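PDB 3I1I: homoserine O-acetyltransferase from Bacillus anthracis str. 'Ames Ancestor', which probably transfers an acetyl group from acetyl-CoA to the hydroxyl of L-homoserine, a step toward methionine. Local coordinates for residues 73-86 / 358-370. Numbering follows the deposited sequence.
Sequences GLIGPGKAIDTNQY and IHLFEKKVYEFLN
With CG held between its own backbone N and carbonyl carbon (chi1 69°) and the chain extended beyond, Glu-362 carries its carboxylate to a water that joins the two segments; its CB, placed by the helix backbone, lies 3.7 Å from Leu-74 CD2. That water donates to Glu-362 OE1 (2.8 Å) and to Gly-73 O, and accepts from Ala-80 N, so it ties the carboxylate to two backbone groups of the loop. The same chi1 range, 60° in Phe-361 at the N-cap position, brings ring atom CE1 to 3.8 Å from Leu-74 CD1, while Leu-74 CG packs on Ile-358 CG1 at 3.6 Å. Ala-80 sits where the backbones come closest, its CB 3.4 Å from Glu-362 O, and its own O lies at the edge of the Tyr-366 ring, near the ring plane. The 362-370 helix is the last of the alpha/beta hydrolase fold and lies against the central sheet beside strands 309-313 and 150-154; here it packs against the loop that leads into strand 87-91. Deeper in, Ile-81 CG1 touches both Val-365 CG1 and Leu-369 CD1 (3.9 Å to the latter), and Ile-45 and Met-152 of the sheet extend this apolar layer. At the far end, Tyr-86 OH approaches Leu-369 O to 3.3 Å; His-149 donates a hydrogen bond to that carbonyl, and its ring meets that of Tyr-86.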
# COMPACT_ATOMS: atom_id res chain seq x y z
N GLY A 73 15.88 21.99 -17.57
CA GLY A 73 16.48 21.59 -18.82
C GLY A 73 15.69 21.93 -20.07
O GLY A 73 16.26 22.01 -21.15
N LEU A 74 14.36 22.06 -19.94
CA LEU A 74 13.48 22.40 -21.08
C LEU A 74 13.26 23.89 -21.24
O LEU A 74 12.92 24.35 -22.32
CB LEU A 74 12.08 21.78 -20.91
CG LEU A 74 11.81 20.44 -21.57
CD1 LEU A 74 10.40 19.97 -21.16
CD2 LEU A 74 12.03 20.44 -23.11
N ILE A 75 13.33 24.62 -20.13
CA ILE A 75 12.91 26.00 -20.10
C ILE A 75 14.10 26.90 -19.87
O ILE A 75 14.75 26.80 -18.82
CB ILE A 75 11.94 26.28 -18.94
CG1 ILE A 75 10.73 25.34 -19.01
CG2 ILE A 75 11.51 27.75 -18.97
CD1 ILE A 75 9.91 25.25 -17.70
N GLY A 76 14.35 27.81 -20.81
CA GLY A 76 15.33 28.88 -20.64
C GLY A 76 15.86 29.38 -21.98
O GLY A 76 15.41 28.93 -23.04
N PRO A 77 16.85 30.30 -21.94
CA PRO A 77 17.44 30.92 -23.13
C PRO A 77 17.99 29.90 -24.08
O PRO A 77 18.80 29.08 -23.68
CB PRO A 77 18.57 31.78 -22.56
CG PRO A 77 18.16 32.05 -21.15
CD PRO A 77 17.48 30.79 -20.71
N GLY A 78 17.52 29.90 -25.32
CA GLY A 78 17.98 28.92 -26.28
C GLY A 78 17.52 27.49 -26.08
O GLY A 78 17.92 26.63 -26.82
N LYS A 79 16.66 27.22 -25.10
CA LYS A 79 16.17 25.87 -24.85
C LYS A 79 14.87 25.58 -25.61
O LYS A 79 14.34 26.42 -26.33
CB LYS A 79 16.01 25.65 -23.33
CG LYS A 79 17.36 25.72 -22.57
CD LYS A 79 17.21 25.51 -21.05
CE LYS A 79 18.57 25.43 -20.32
NZ LYS A 79 18.46 25.63 -18.83
N ALA A 80 14.34 24.37 -25.45
CA ALA A 80 13.20 23.93 -26.24
C ALA A 80 11.98 24.83 -26.05
O ALA A 80 11.22 25.03 -26.97
CB ALA A 80 12.85 22.46 -25.89
N ILE A 81 11.78 25.27 -24.81
CA ILE A 81 10.79 26.28 -24.45
C ILE A 81 11.66 27.50 -24.18
O ILE A 81 12.16 27.73 -23.07
CB ILE A 81 10.00 25.86 -23.23
CG1 ILE A 81 9.32 24.53 -23.48
CG2 ILE A 81 8.99 26.93 -22.86
CD1 ILE A 81 8.68 23.94 -22.28
N ASP A 82 11.88 28.25 -25.24
CA ASP A 82 12.88 29.30 -25.27
C ASP A 82 12.37 30.61 -24.64
O ASP A 82 11.54 31.32 -25.22
CB ASP A 82 13.26 29.51 -26.74
CG ASP A 82 14.43 30.43 -26.92
OD1 ASP A 82 15.02 30.92 -25.92
OD2 ASP A 82 14.76 30.68 -28.10
N THR A 83 12.90 30.93 -23.47
CA THR A 83 12.52 32.17 -22.78
C THR A 83 13.04 33.48 -23.44
O THR A 83 12.63 34.56 -23.03
CB THR A 83 13.00 32.14 -21.32
OG1 THR A 83 14.42 31.91 -21.29
CG2 THR A 83 12.29 31.06 -20.56
N ASN A 84 13.90 33.40 -24.46
CA ASN A 84 14.15 34.60 -25.30
C ASN A 84 12.98 34.86 -26.22
O ASN A 84 12.93 35.89 -26.87
CB ASN A 84 15.39 34.46 -26.18
CG ASN A 84 16.64 34.31 -25.41
OD1 ASN A 84 16.81 34.96 -24.38
ND2 ASN A 84 17.54 33.45 -25.90
N GLN A 85 12.05 33.93 -26.31
CA GLN A 85 10.93 34.05 -27.24
C GLN A 85 9.58 33.98 -26.57
O GLN A 85 8.64 34.64 -27.01
CB GLN A 85 11.04 32.91 -28.19
CG GLN A 85 10.32 33.14 -29.45
CD GLN A 85 10.57 32.02 -30.42
OE1 GLN A 85 11.70 31.47 -30.49
NE2 GLN A 85 9.53 31.65 -31.18
N TYR A 86 9.46 33.20 -25.50
CA TYR A 86 8.17 32.99 -24.85
C TYR A 86 8.14 33.58 -23.44
O TYR A 86 9.16 33.67 -22.74
CB TYR A 86 7.85 31.49 -24.81
CG TYR A 86 7.64 30.90 -26.18
CD1 TYR A 86 6.57 31.30 -26.93
CD2 TYR A 86 8.51 29.95 -26.71
CE1 TYR A 86 6.36 30.81 -28.18
CE2 TYR A 86 8.29 29.44 -27.99
CZ TYR A 86 7.20 29.87 -28.71
OH TYR A 86 6.91 29.42 -29.98
N ILE A 358 14.33 14.71 -20.47
CA ILE A 358 14.08 15.83 -21.34
C ILE A 358 14.72 15.67 -22.69
O ILE A 358 14.11 15.96 -23.69
CB ILE A 358 14.60 17.14 -20.60
CG1 ILE A 358 13.43 17.74 -19.86
CG2 ILE A 358 15.30 18.16 -21.53
CD1 ILE A 358 12.73 16.78 -18.97
N HIS A 359 15.94 15.15 -22.74
CA HIS A 359 16.63 14.96 -24.02
C HIS A 359 15.85 14.10 -24.98
O HIS A 359 15.98 14.24 -26.18
CB HIS A 359 18.07 14.42 -23.84
CG HIS A 359 18.16 13.03 -23.28
ND1 HIS A 359 17.89 12.74 -21.95
CD2 HIS A 359 18.54 11.86 -23.85
CE1 HIS A 359 18.09 11.45 -21.74
NE2 HIS A 359 18.49 10.89 -22.87
N LEU A 360 15.00 13.23 -24.46
CA LEU A 360 14.26 12.29 -25.34
C LEU A 360 13.14 12.96 -26.17
O LEU A 360 12.74 12.43 -27.21
CB LEU A 360 13.69 11.10 -24.54
CG LEU A 360 14.73 10.18 -23.88
CD1 LEU A 360 14.08 9.13 -22.97
CD2 LEU A 360 15.64 9.50 -24.95
N PHE A 361 12.68 14.13 -25.71
CA PHE A 361 11.56 14.82 -26.37
C PHE A 361 11.69 16.34 -26.59
O PHE A 361 10.78 16.94 -27.15
CB PHE A 361 10.21 14.52 -25.66
CG PHE A 361 10.15 14.94 -24.20
CD1 PHE A 361 9.59 16.15 -23.83
CD2 PHE A 361 10.62 14.08 -23.18
CE1 PHE A 361 9.52 16.54 -22.50
CE2 PHE A 361 10.55 14.46 -21.83
CZ PHE A 361 9.99 15.68 -21.49
N GLU A 362 12.80 16.95 -26.14
CA GLU A 362 12.93 18.42 -26.26
C GLU A 362 12.86 18.87 -27.72
O GLU A 362 12.30 19.90 -28.04
CB GLU A 362 14.23 18.90 -25.63
CG GLU A 362 15.48 18.49 -26.39
CD GLU A 362 16.78 18.74 -25.63
OE1 GLU A 362 16.83 19.66 -24.78
OE2 GLU A 362 17.76 18.01 -25.89
N LYS A 363 13.41 18.08 -28.62
CA LYS A 363 13.39 18.49 -30.02
C LYS A 363 11.96 18.48 -30.59
O LYS A 363 11.59 19.34 -31.38
CB LYS A 363 14.31 17.59 -30.83
CG LYS A 363 14.41 18.01 -32.27
CD LYS A 363 15.37 17.08 -33.07
CE LYS A 363 15.38 17.43 -34.60
NZ LYS A 363 15.56 16.20 -35.48
N LYS A 364 11.15 17.51 -30.16
CA LYS A 364 9.76 17.45 -30.55
C LYS A 364 8.96 18.61 -29.97
O LYS A 364 8.12 19.18 -30.68
CB LYS A 364 9.14 16.14 -30.10
CG LYS A 364 7.74 15.89 -30.65
CD LYS A 364 7.71 15.97 -32.16
CE LYS A 364 6.63 15.13 -32.77
NZ LYS A 364 6.33 15.59 -34.19
N VAL A 365 9.21 18.97 -28.71
CA VAL A 365 8.48 20.04 -28.09
C VAL A 365 8.71 21.33 -28.90
O VAL A 365 7.77 22.04 -29.30
CB VAL A 365 8.90 20.21 -26.62
CG1 VAL A 365 8.58 21.59 -26.08
CG2 VAL A 365 8.23 19.08 -25.75
N TYR A 366 9.98 21.59 -29.16
CA TYR A 366 10.39 22.76 -29.92
C TYR A 366 9.65 22.84 -31.26
O TYR A 366 9.10 23.85 -31.58
CB TYR A 366 11.90 22.69 -30.16
CG TYR A 366 12.40 23.78 -31.02
CD1 TYR A 366 12.56 25.07 -30.52
CD2 TYR A 366 12.64 23.56 -32.37
CE1 TYR A 366 12.98 26.12 -31.35
CE2 TYR A 366 13.08 24.58 -33.20
CZ TYR A 366 13.25 25.85 -32.68
OH TYR A 366 13.67 26.83 -33.51
N GLU A 367 9.67 21.76 -32.02
CA GLU A 367 8.98 21.70 -33.32
C GLU A 367 7.48 21.98 -33.16
O GLU A 367 6.88 22.69 -33.96
CB GLU A 367 9.22 20.31 -33.96
CG GLU A 367 8.37 19.89 -35.18
CD GLU A 367 8.67 18.40 -35.62
OE1 GLU A 367 7.73 17.62 -35.90
OE2 GLU A 367 9.86 18.01 -35.65
N PHE A 368 6.88 21.43 -32.13
CA PHE A 368 5.45 21.57 -31.91
C PHE A 368 5.06 22.99 -31.51
O PHE A 368 4.05 23.52 -31.98
CB PHE A 368 5.01 20.58 -30.84
CG PHE A 368 3.55 20.42 -30.76
CD1 PHE A 368 2.88 19.68 -31.71
CD2 PHE A 368 2.83 20.99 -29.74
CE1 PHE A 368 1.49 19.51 -31.65
CE2 PHE A 368 1.44 20.82 -29.69
CZ PHE A 368 0.79 20.09 -30.63
N LEU A 369 5.89 23.63 -30.70
CA LEU A 369 5.67 25.02 -30.33
C LEU A 369 5.76 25.96 -31.54
O LEU A 369 5.20 27.05 -31.53
CB LEU A 369 6.66 25.46 -29.26
CG LEU A 369 6.44 24.80 -27.90
CD1 LEU A 369 7.56 25.23 -26.93
CD2 LEU A 369 5.01 25.11 -27.33
N ASN A 370 6.43 25.50 -32.59
CA ASN A 370 6.56 26.25 -33.83
C ASN A 370 5.62 25.86 -34.95
O ASN A 370 5.60 26.49 -35.96
CB ASN A 370 7.99 26.15 -34.32
CG ASN A 370 8.91 26.97 -33.48
OD1 ASN A 370 8.76 28.19 -33.44
ND2 ASN A 370 9.83 26.33 -32.76
O HOH W 1 15.73 22.09 -23.83
O HOH W 2 18.86 20.93 -22.39